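Local coordinates for esterase (Rhizomucor miehei CAU432, PDB 4WY8), which hydrolyses carboxylic ester bonds as a fungal carboxylesterase of the alpha/beta hydrolase fold, probably through a serine nucleophile, at residues P9-I14 with H291-L296; V140-E145 with T156-A161; D245-L250 with E268-K273. All blocks are in the same frame, centred on the assembly; numbering follows the deposited sequence. Where two conformers were deposited one is given.

Contact 1: P9-I14 with H291-L296; sequences PYCQNI and HGIFNL
Tyr10, on the N-terminal helix 9-17, lays its phenol alongside Leu296 in the loop that carries the presumed catalytic histidine of this alpha/beta hydrolase. Its CA–CB bond points toward 291-296 and, with CG anti to the backbone N (chi1 -177°), the ring runs past Leu296 in the opposite direction. Leu296 CD1 sits at the ring edge, near its plane, 4.0 Å from Tyr10 OH. The hydroxyl is hydrogen-bonded to Thr298, just beyond the loop segment, and also has a weak link, 3.0 Å from Tyr10 OH, to a water that donates to the carbonyl O of Ile293.

One residue on, Cys11 brings its sulfur against the gamma-methyl branch of Ile293, SG to CG2 3.7 Å, while also touching Ile289 and Ile290 of the short strand before the loop. Ile293 is the second residue of a type I turn from Gly292 to Asn295. This turn directly follows His291, whose imidazole is hydrogen-bonded through NE2 to Ser164 OG and through ND1 to Asp261 OD2, an arrangement consistent with a Ser-His-Asp triad.

A helical turn after Tyr10, Ile14 completes the apolar patch, meeting Leu296 tip to tip. One methyl of Leu296 thus serves both helix residues: its CD1 touches the phenol edge of Tyr10 and lies 3.6 Å from Ile14 CD1.

Contact 2: V140-E145 with T156-A161; sequences VWVAKE and TKLVVA
Leu158 pushes one methyl, CD1, against Val142 and Ala143 at the C-terminal end of helix 130-143, and this one branch makes the closest approaches to both residues. Its nearest partner is the CG1 methyl of Val142, 3.6 Å from Leu158 CD1; Val142 CB stands slightly farther back, 3.9 Å from Leu158 CD1. The two side chains cross obliquely, so the leucine methyl lies against one flank of the valine. Val142 holds CG1 anti to its own backbone N (chi1 175°), which turns this branch to the leucine.

Next along the helix, Ala143 adds a smaller surface. Leu158 CD1 lies 4.0 Å from Ala143 CB and 3.8 Å from Ala143 N, hence against the methyl and the backbone of the same residue. No hydrogen bond joins the segments, and the contact rests on van der Waals packing; Val142 and Leu158 are both buried. The helix is finishing here: Lys144 N reaches back to Val140 O and Trp141 O through weak bonds, and Lys144 then serves as the N-cap residue of the following helix 145-150.

In the alpha/beta hydrolase fold this is the return from a helix to the central sheet. Leu158 stands immediately before strand 159-163, which leads to the probable nucleophile elbow at Ser164. Pro83 of the adjacent parallel strand 83-87 touches both Val142 and Leu158, while Ile184, in the loop before strand 188-191, meets Ala143. The helix end is therefore seated over the entrances of neighbouring sheet strands.

Contact 3: D245-L250 with E268-K273; sequences DDLRVL and EAYARK
The phenol ring of Tyr270, on helix 264-276 of the alpha/beta hydrolase fold, meets Leu247 obliquely, with both leucine methyls close to CE1 and one of them, CD2, reaching on to the hydroxyl. CD1 and CD2 of Leu247 each lie 4.0 Å from Tyr270 CE1, and CD2 also approaches Tyr270 OH to 3.6 Å. The other flat group, the guanidinium of Arg248, has the Asp245 carboxylate at its edge and in its plane; Arg248 NE makes a weak hydrogen bond that forms part of a salt bridge to Asp245 OD1, 3.4 Å long but nearly straight at 175°. The pair links Asp245 in the weakly bonded helix 244-247 to Arg248 just after it, and takes no part in the contact with 268-273.

The contact joins the two ends of a helix-strand-helix passage: strand 253-258 of the central sheet lies between the segments. Tyr270 has CG anti to its backbone N (chi1 -176°), a setting that carries the hydroxyl from helix 264-276 across to Leu247 and Leu250. Helix 165-179 packs against the same cluster, with Ile175 touching both Leu247 and Tyr270. On the other side of helix 264-276, Arg272 forms a salt bridge with Glu259 of the second subunit.

Lys273 comes nearest with its CB, 3.9 Å from Leu247 CD1, and its extended chain then leads away to NZ, hydrogen-bonded to the carbonyl O of Leu240 and of Ala242. Leu250 meets the phenol from a roughly perpendicular direction, its CD1 4.2 Å from Tyr270 OH.

From the N terminus, helix 9-17 opens the longest loop, which contact 1 closes only at 291-296, beyond the last strand of the sheet. Contacts 2 and 3 both fall within that span and follow each other in series without crossing. Contact 2 closes a short excursion between helix 130-143 and strand 159-163; contact 3 then spans strand 253-258 to join helix 244-247 to helix 264-276. Contacts 1 and 2 lie on opposite sides of the chain's centre, their own centres about 31 Å apart. Together the three contacts tie the N-terminal helix to the histidine loop, a helix to the middle of the sheet, and two helices beside its later strands.

Contact 1: P9-I14 with H291-L296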
loop_
_atom_site.group_PDB
_atom_site.type_symbol
_atom_site.label_atom_id
_atom_site.label_comp_id
_atom_site.label_asym_id
_atom_site.label_seq_id
_atom_site.Cartn_x
_atom_site.Cartn_y
_atom_site.Cartn_z
ATOM N N PRO A 9 4.179 17.949 -1.221
ATOM C CA PRO A 9 3.747 19.339 -1.002
ATOM C C PRO A 9 2.788 19.550 0.187
ATOM O O PRO A 9 3.045 20.407 1.031
ATOM C CB PRO A 9 3.061 19.701 -2.333
ATOM C CG PRO A 9 3.438 18.560 -3.329
ATOM C CD PRO A 9 4.447 17.692 -2.646
ATOM N N TYR A 10 1.696 18.801 0.247
ATOM C CA TYR A 10 0.726 18.962 1.329
ATOM C C TYR A 10 1.383 18.771 2.702
ATOM O O TYR A 10 1.229 19.612 3.613
ATOM C CB TYR A 10 -0.423 17.966 1.130
ATOM C CG TYR A 10 -1.566 18.034 2.123
ATOM C CD1 TYR A 10 -2.826 18.493 1.735
ATOM C CD2 TYR A 10 -1.408 17.580 3.430
ATOM C CE1 TYR A 10 -3.891 18.522 2.631
ATOM C CE2 TYR A 10 -2.458 17.613 4.338
ATOM C CZ TYR A 10 -3.697 18.078 3.932
ATOM O OH TYR A 10 -4.732 18.097 4.840
ATOM N N CYS A 11 2.136 17.675 2.825
ATOM C CA CYS A 11 2.786 17.282 4.074
ATOM C C CYS A 11 3.892 18.263 4.454
ATOM O O CYS A 11 4.109 18.542 5.639
ATOM C CB CYS A 11 3.343 15.851 3.950
ATOM S SG CYS A 11 2.069 14.517 4.041
ATOM N N GLN A 12 4.584 18.792 3.445
ATOM C CA GLN A 12 5.551 19.862 3.676
ATOM C C GLN A 12 4.848 21.066 4.300
ATOM O O GLN A 12 5.241 21.574 5.372
ATOM C CB GLN A 12 6.222 20.265 2.363
ATOM C CG GLN A 12 7.297 21.324 2.511
ATOM C CD GLN A 12 8.533 20.809 3.228
ATOM O OE1 GLN A 12 9.190 19.869 2.768
ATOM N NE2 GLN A 12 8.851 21.419 4.367
ATOM N N ASN A 13 3.774 21.480 3.635
ATOM C CA ASN A 13 2.984 22.598 4.097
ATOM C C ASN A 13 2.568 22.434 5.553
ATOM O O ASN A 13 2.735 23.351 6.356
ATOM C CB ASN A 13 1.731 22.759 3.237
ATOM C CG ASN A 13 0.916 23.963 3.643
ATOM O OD1 ASN A 13 1.402 25.094 3.575
ATOM N ND2 ASN A 13 -0.291 23.726 4.153
ATOM N N ILE A 14 2.032 21.260 5.887
ATOM C CA ILE A 14 1.626 20.973 7.257
ATOM C C ILE A 14 2.811 21.077 8.206
ATOM O O ILE A 14 2.728 21.715 9.258
ATOM C CB ILE A 14 1.010 19.568 7.410
ATOM C CG1 ILE A 14 -0.315 19.458 6.635
ATOM C CG2 ILE A 14 0.889 19.213 8.911
ATOM C CD1 ILE A 14 -1.456 20.321 7.200
ATOM N N HIS A 291 3.453 12.081 9.820
ATOM C CA HIS A 291 2.415 11.765 10.766
ATOM C C HIS A 291 1.348 12.867 10.800
ATOM O O HIS A 291 1.668 14.050 10.713
ATOM C CB HIS A 291 3.049 11.573 12.146
ATOM C CG HIS A 291 2.163 10.896 13.142
ATOM N ND1 HIS A 291 2.344 9.577 13.521
ATOM C CD2 HIS A 291 1.134 11.360 13.891
ATOM C CE1 HIS A 291 1.443 9.255 14.431
ATOM N NE2 HIS A 291 0.692 10.320 14.673
ATOM N N GLY A 292 0.088 12.468 10.956
ATOM C CA GLY A 292 -0.993 13.399 11.237
ATOM C C GLY A 292 -1.906 13.777 10.081
ATOM O O GLY A 292 -2.755 14.676 10.209
ATOM N N ILE A 293 -1.806 13.058 8.971
ATOM C CA ILE A 293 -2.622 13.429 7.834
ATOM C C ILE A 293 -4.095 13.060 8.030
ATOM O O ILE A 293 -4.952 13.552 7.298
ATOM C CB ILE A 293 -2.070 12.829 6.535
ATOM C CG1 ILE A 293 -1.952 11.311 6.600
ATOM C CG2 ILE A 293 -0.680 13.418 6.267
ATOM C CD1 ILE A 293 -1.314 10.750 5.324
ATOM N N PHE A 294 -4.403 12.226 9.022
ATOM C CA PHE A 294 -5.793 11.793 9.214
ATOM C C PHE A 294 -6.558 12.487 10.349
ATOM O O PHE A 294 -7.709 12.108 10.648
ATOM C CB PHE A 294 -5.837 10.274 9.425
ATOM C CG PHE A 294 -5.433 9.503 8.208
ATOM C CD1 PHE A 294 -6.230 9.527 7.071
ATOM C CD2 PHE A 294 -4.251 8.773 8.186
ATOM C CE1 PHE A 294 -5.856 8.825 5.928
ATOM C CE2 PHE A 294 -3.866 8.066 7.051
ATOM C CZ PHE A 294 -4.671 8.088 5.923
ATOM N N ASN A 295 -5.959 13.512 10.956
ATOM C CA ASN A 295 -6.652 14.292 11.996
ATOM C C ASN A 295 -6.799 15.775 11.664
ATOM O O ASN A 295 -6.753 16.627 12.561
ATOM C CB ASN A 295 -5.916 14.159 13.333
ATOM C CG ASN A 295 -4.463 14.634 13.257
ATOM O OD1 ASN A 295 -3.549 13.835 13.041
ATOM N ND2 ASN A 295 -4.244 15.928 13.486
ATOM N N LEU A 296 -6.982 16.081 10.385
ATOM C CA LEU A 296 -7.054 17.466 9.932
ATOM C C LEU A 296 -8.392 17.752 9.240
ATOM O O LEU A 296 -9.200 16.833 8.988
ATOM C CB LEU A 296 -5.886 17.769 8.995
ATOM C CG LEU A 296 -4.500 17.438 9.590
ATOM C CD1 LEU A 296 -3.399 17.642 8.567
ATOM C CD2 LEU A 296 -4.192 18.240 10.871
HETATM O O HOH W 1 -4.506 15.167 5.399
#

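Contact 2: V140-E145 with T156-A161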
loop_
_atom_site.group_PDB
_atom_site.type_symbol
_atom_site.label_atom_id
_atom_site.label_comp_id
_atom_site.label_asym_id
_atom_site.label_seq_id
_atom_site.Cartn_x
_atom_site.Cartn_y
_atom_site.Cartn_z
ATOM N N VAL A 140 -16.921 -5.234 22.329
ATOM C CA VAL A 140 -17.722 -6.315 22.911
ATOM C C VAL A 140 -19.205 -6.045 22.727
ATOM O O VAL A 140 -19.973 -6.956 22.418
ATOM C CB VAL A 140 -17.412 -6.501 24.422
ATOM C CG1 VAL A 140 -18.437 -7.426 25.087
ATOM C CG2 VAL A 140 -16.006 -7.021 24.611
ATOM N N TRP A 141 -19.599 -4.789 22.903
ATOM C CA TRP A 141 -20.987 -4.390 22.699
ATOM C C TRP A 141 -21.413 -4.590 21.236
ATOM O O TRP A 141 -22.461 -5.174 20.972
ATOM C CB TRP A 141 -21.193 -2.945 23.130
ATOM C CG TRP A 141 -22.645 -2.530 23.185
ATOM C CD1 TRP A 141 -23.457 -2.554 24.279
ATOM C CD2 TRP A 141 -23.448 -2.025 22.102
ATOM N NE1 TRP A 141 -24.712 -2.117 23.945
ATOM C CE2 TRP A 141 -24.736 -1.783 22.619
ATOM C CE3 TRP A 141 -23.206 -1.768 20.745
ATOM C CZ2 TRP A 141 -25.781 -1.280 21.829
ATOM C CZ3 TRP A 141 -24.243 -1.274 19.963
ATOM C CH2 TRP A 141 -25.515 -1.039 20.508
ATOM N N VAL A 142 -20.600 -4.116 20.293
ATOM C CA VAL A 142 -20.925 -4.249 18.872
ATOM C C VAL A 142 -20.986 -5.712 18.409
ATOM O O VAL A 142 -21.855 -6.075 17.603
ATOM C CB VAL A 142 -19.912 -3.466 17.962
ATOM C CG1 VAL A 142 -20.191 -3.720 16.473
ATOM C CG2 VAL A 142 -19.961 -1.967 18.251
ATOM N N ALA A 143 -20.096 -6.557 18.922
ATOM C CA ALA A 143 -20.034 -7.963 18.483
ATOM C C ALA A 143 -21.234 -8.816 18.929
ATOM O O ALA A 143 -21.500 -9.883 18.375
ATOM C CB ALA A 143 -18.763 -8.594 18.978
ATOM N N LYS A 144 -21.943 -8.342 19.942
ATOM C CA LYS A 144 -23.086 -9.052 20.498
ATOM C C LYS A 144 -24.269 -9.015 19.512
ATOM O O LYS A 144 -24.670 -7.938 19.053
ATOM C CB LYS A 144 -23.415 -8.416 21.846
ATOM C CG LYS A 144 -23.970 -9.321 22.910
ATOM C CD LYS A 144 -23.884 -8.567 24.242
ATOM C CE LYS A 144 -24.405 -9.376 25.422
ATOM N NZ LYS A 144 -24.084 -8.707 26.724
ATOM N N GLU A 145 -24.834 -10.184 19.208
ATOM C CA GLU A 145 -25.810 -10.332 18.116
ATOM C C GLU A 145 -26.977 -9.361 18.125
ATOM O O GLU A 145 -27.285 -8.724 17.109
ATOM C CB GLU A 145 -26.404 -11.741 18.125
ATOM C CG GLU A 145 -27.299 -12.005 16.917
ATOM C CD GLU A 145 -28.078 -13.308 17.011
ATOM O OE1 GLU A 145 -28.050 -13.949 18.088
ATOM O OE2 GLU A 145 -28.733 -13.678 16.005
ATOM N N THR A 156 -20.086 -10.512 12.162
ATOM C CA THR A 156 -19.080 -11.427 11.618
ATOM C C THR A 156 -18.004 -10.711 10.776
ATOM O O THR A 156 -17.007 -11.331 10.352
ATOM C CB THR A 156 -19.736 -12.555 10.776
ATOM O OG1 THR A 156 -20.234 -12.044 9.532
ATOM C CG2 THR A 156 -20.862 -13.189 11.577
ATOM N N LYS A 157 -18.184 -9.413 10.547
ATOM C CA LYS A 157 -17.203 -8.641 9.778
ATOM C C LYS A 157 -16.560 -7.506 10.582
ATOM O O LYS A 157 -15.877 -6.645 10.026
ATOM C CB LYS A 157 -17.861 -8.093 8.507
ATOM C CG LYS A 157 -18.169 -9.207 7.481
ATOM C CD LYS A 157 -18.963 -8.697 6.274
ATOM C CE LYS A 157 -19.310 -9.859 5.325
ATOM N NZ LYS A 157 -20.014 -9.376 4.104
ATOM N N LEU A 158 -16.752 -7.521 11.896
ATOM C CA LEU A 158 -16.208 -6.475 12.741
ATOM C C LEU A 158 -14.684 -6.339 12.567
ATOM O O LEU A 158 -13.950 -7.330 12.575
ATOM C CB LEU A 158 -16.568 -6.748 14.203
ATOM C CG LEU A 158 -16.395 -5.662 15.273
ATOM C CD1 LEU A 158 -17.367 -5.942 16.377
ATOM C CD2 LEU A 158 -14.988 -5.682 15.838
ATOM N N VAL A 159 -14.233 -5.107 12.340
ATOM C CA VAL A 159 -12.807 -4.798 12.308
ATOM C C VAL A 159 -12.534 -3.597 13.195
ATOM O O VAL A 159 -13.411 -2.754 13.404
ATOM C CB VAL A 159 -12.311 -4.494 10.895
ATOM C CG1 VAL A 159 -12.495 -5.699 9.988
ATOM C CG2 VAL A 159 -13.035 -3.286 10.345
ATOM N N VAL A 160 -11.339 -3.536 13.780
ATOM C CA VAL A 160 -10.956 -2.349 14.541
ATOM C C VAL A 160 -9.936 -1.575 13.722
ATOM O O VAL A 160 -9.127 -2.166 12.991
ATOM C CB VAL A 160 -10.356 -2.686 15.921
ATOM C CG1 VAL A 160 -11.366 -3.438 16.765
ATOM C CG2 VAL A 160 -9.070 -3.522 15.754
ATOM N N ALA A 161 -9.961 -0.258 13.843
ATOM C CA ALA A 161 -9.051 0.569 13.087
ATOM C C ALA A 161 -8.793 1.838 13.851
ATOM O O ALA A 161 -9.672 2.343 14.533
ATOM C CB ALA A 161 -9.630 0.883 11.711
#

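Contact 3: D245-L250 with E268-K273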
loop_
_atom_site.group_PDB
_atom_site.type_symbol
_atom_site.label_atom_id
_atom_site.label_comp_id
_atom_site.label_asym_id
_atom_site.label_seq_id
_atom_site.Cartn_x
_atom_site.Cartn_y
_atom_site.Cartn_z
ATOM N N ASP A 245 4.922 -15.056 21.754
ATOM C CA ASP A 245 3.779 -15.858 22.191
ATOM C C ASP A 245 2.581 -15.016 22.637
ATOM O O ASP A 245 1.426 -15.435 22.492
ATOM C CB ASP A 245 4.188 -16.810 23.320
ATOM C CG ASP A 245 4.639 -18.170 22.801
ATOM O OD1 ASP A 245 5.610 -18.232 22.012
ATOM O OD2 ASP A 245 4.011 -19.182 23.187
ATOM N N ASP A 246 2.840 -13.854 23.224
ATOM C CA ASP A 246 1.744 -12.964 23.588
ATOM C C ASP A 246 0.923 -12.544 22.352
ATOM O O ASP A 246 -0.258 -12.271 22.463
ATOM C CB ASP A 246 2.287 -11.715 24.291
ATOM C CG ASP A 246 2.685 -11.973 25.751
ATOM O OD1 ASP A 246 2.161 -12.916 26.385
ATOM O OD2 ASP A 246 3.542 -11.212 26.262
ATOM N N LEU A 247 1.577 -12.487 21.187
ATOM C CA LEU A 247 1.006 -11.879 19.980
ATOM C C LEU A 247 0.449 -12.913 18.977
ATOM O O LEU A 247 -0.096 -12.551 17.929
ATOM C CB LEU A 247 2.077 -11.036 19.270
ATOM C CG LEU A 247 2.547 -9.819 20.069
ATOM C CD1 LEU A 247 3.700 -9.120 19.366
ATOM C CD2 LEU A 247 1.393 -8.886 20.368
ATOM N N ARG A 248 0.583 -14.198 19.302
ATOM C CA ARG A 248 0.083 -15.268 18.442
ATOM C C ARG A 248 -1.432 -15.190 18.341
ATOM O O ARG A 248 -2.080 -14.673 19.247
ATOM C CB ARG A 248 0.501 -16.627 19.001
ATOM C CG ARG A 248 1.989 -16.827 18.989
ATOM C CD ARG A 248 2.402 -18.267 19.181
ATOM N NE ARG A 248 3.860 -18.360 19.155
ATOM C CZ ARG A 248 4.558 -18.563 18.046
ATOM N NH1 ARG A 248 3.913 -18.713 16.894
ATOM N NH2 ARG A 248 5.886 -18.628 18.089
ATOM N N VAL A 249 -1.985 -15.750 17.266
ATOM C CA VAL A 249 -3.433 -15.760 17.005
ATOM C C VAL A 249 -4.103 -14.392 17.278
ATOM O O VAL A 249 -5.083 -14.248 18.000
ATOM C CB VAL A 249 -4.096 -16.989 17.776
ATOM C CG1 VAL A 249 -3.083 -18.130 17.908
ATOM C CG2 VAL A 249 -4.643 -16.668 19.158
ATOM N N LEU A 250 -3.552 -13.360 16.652
ATOM C CA LEU A 250 -4.208 -12.046 16.627
ATOM C C LEU A 250 -4.942 -11.859 15.292
ATOM O O LEU A 250 -4.689 -12.596 14.313
ATOM C CB LEU A 250 -3.181 -10.936 16.849
ATOM C CG LEU A 250 -2.662 -10.823 18.281
ATOM C CD1 LEU A 250 -1.717 -9.651 18.405
ATOM C CD2 LEU A 250 -3.788 -10.722 19.280
ATOM N N GLU A 268 6.996 -0.331 12.420
ATOM C CA GLU A 268 7.548 -1.396 11.587
ATOM C C GLU A 268 8.083 -2.599 12.415
ATOM O O GLU A 268 7.838 -3.761 12.055
ATOM C CB GLU A 268 8.624 -0.815 10.652
ATOM C CG GLU A 268 7.985 0.181 9.660
ATOM C CD GLU A 268 8.890 0.665 8.536
ATOM O OE1 GLU A 268 10.068 0.252 8.459
ATOM O OE2 GLU A 268 8.392 1.456 7.690
ATOM N N ALA A 269 8.742 -2.342 13.545
ATOM C CA ALA A 269 9.181 -3.434 14.427
ATOM C C ALA A 269 7.988 -4.224 14.997
ATOM O O ALA A 269 8.071 -5.454 15.168
ATOM C CB ALA A 269 10.050 -2.903 15.555
ATOM N N TYR A 270 6.886 -3.536 15.295
ATOM C CA TYR A 270 5.695 -4.239 15.774
ATOM C C TYR A 270 5.136 -5.115 14.669
ATOM O O TYR A 270 4.694 -6.256 14.925
ATOM C CB TYR A 270 4.623 -3.273 16.279
ATOM C CG TYR A 270 3.419 -3.978 16.882
ATOM C CD1 TYR A 270 3.548 -4.752 18.037
ATOM C CD2 TYR A 270 2.149 -3.840 16.329
ATOM C CE1 TYR A 270 2.458 -5.405 18.608
ATOM C CE2 TYR A 270 1.035 -4.495 16.901
ATOM C CZ TYR A 270 1.211 -5.279 18.041
ATOM O OH TYR A 270 0.152 -5.936 18.642
ATOM N N ALA A 271 5.167 -4.613 13.436
ATOM C CA ALA A 271 4.758 -5.474 12.321
ATOM C C ALA A 271 5.655 -6.729 12.173
ATOM O O ALA A 271 5.154 -7.858 11.950
ATOM C CB ALA A 271 4.750 -4.694 11.033
ATOM N N ARG A 272 6.969 -6.546 12.274
ATOM C CA ARG A 272 7.880 -7.710 12.252
ATOM C C ARG A 272 7.559 -8.721 13.356
ATOM O O ARG A 272 7.486 -9.913 13.089
ATOM C CB ARG A 272 9.325 -7.263 12.384
ATOM C CG ARG A 272 9.826 -6.550 11.166
ATOM C CD ARG A 272 11.335 -6.347 11.184
ATOM N NE ARG A 272 11.677 -5.355 10.167
ATOM C CZ ARG A 272 11.752 -4.051 10.407
ATOM N NH1 ARG A 272 11.541 -3.600 11.640
ATOM N NH2 ARG A 272 12.042 -3.202 9.422
ATOM N N LYS A 273 7.323 -8.248 14.583
ATOM C CA LYS A 273 6.896 -9.166 15.653
ATOM C C LYS A 273 5.586 -9.899 15.320
ATOM O O LYS A 273 5.430 -11.090 15.638
ATOM C CB LYS A 273 6.724 -8.429 16.981
ATOM C CG LYS A 273 8.036 -8.080 17.689
ATOM C CD LYS A 273 7.827 -7.966 19.202
ATOM C CE LYS A 273 9.153 -7.656 19.918
ATOM N NZ LYS A 273 8.995 -7.695 21.404
#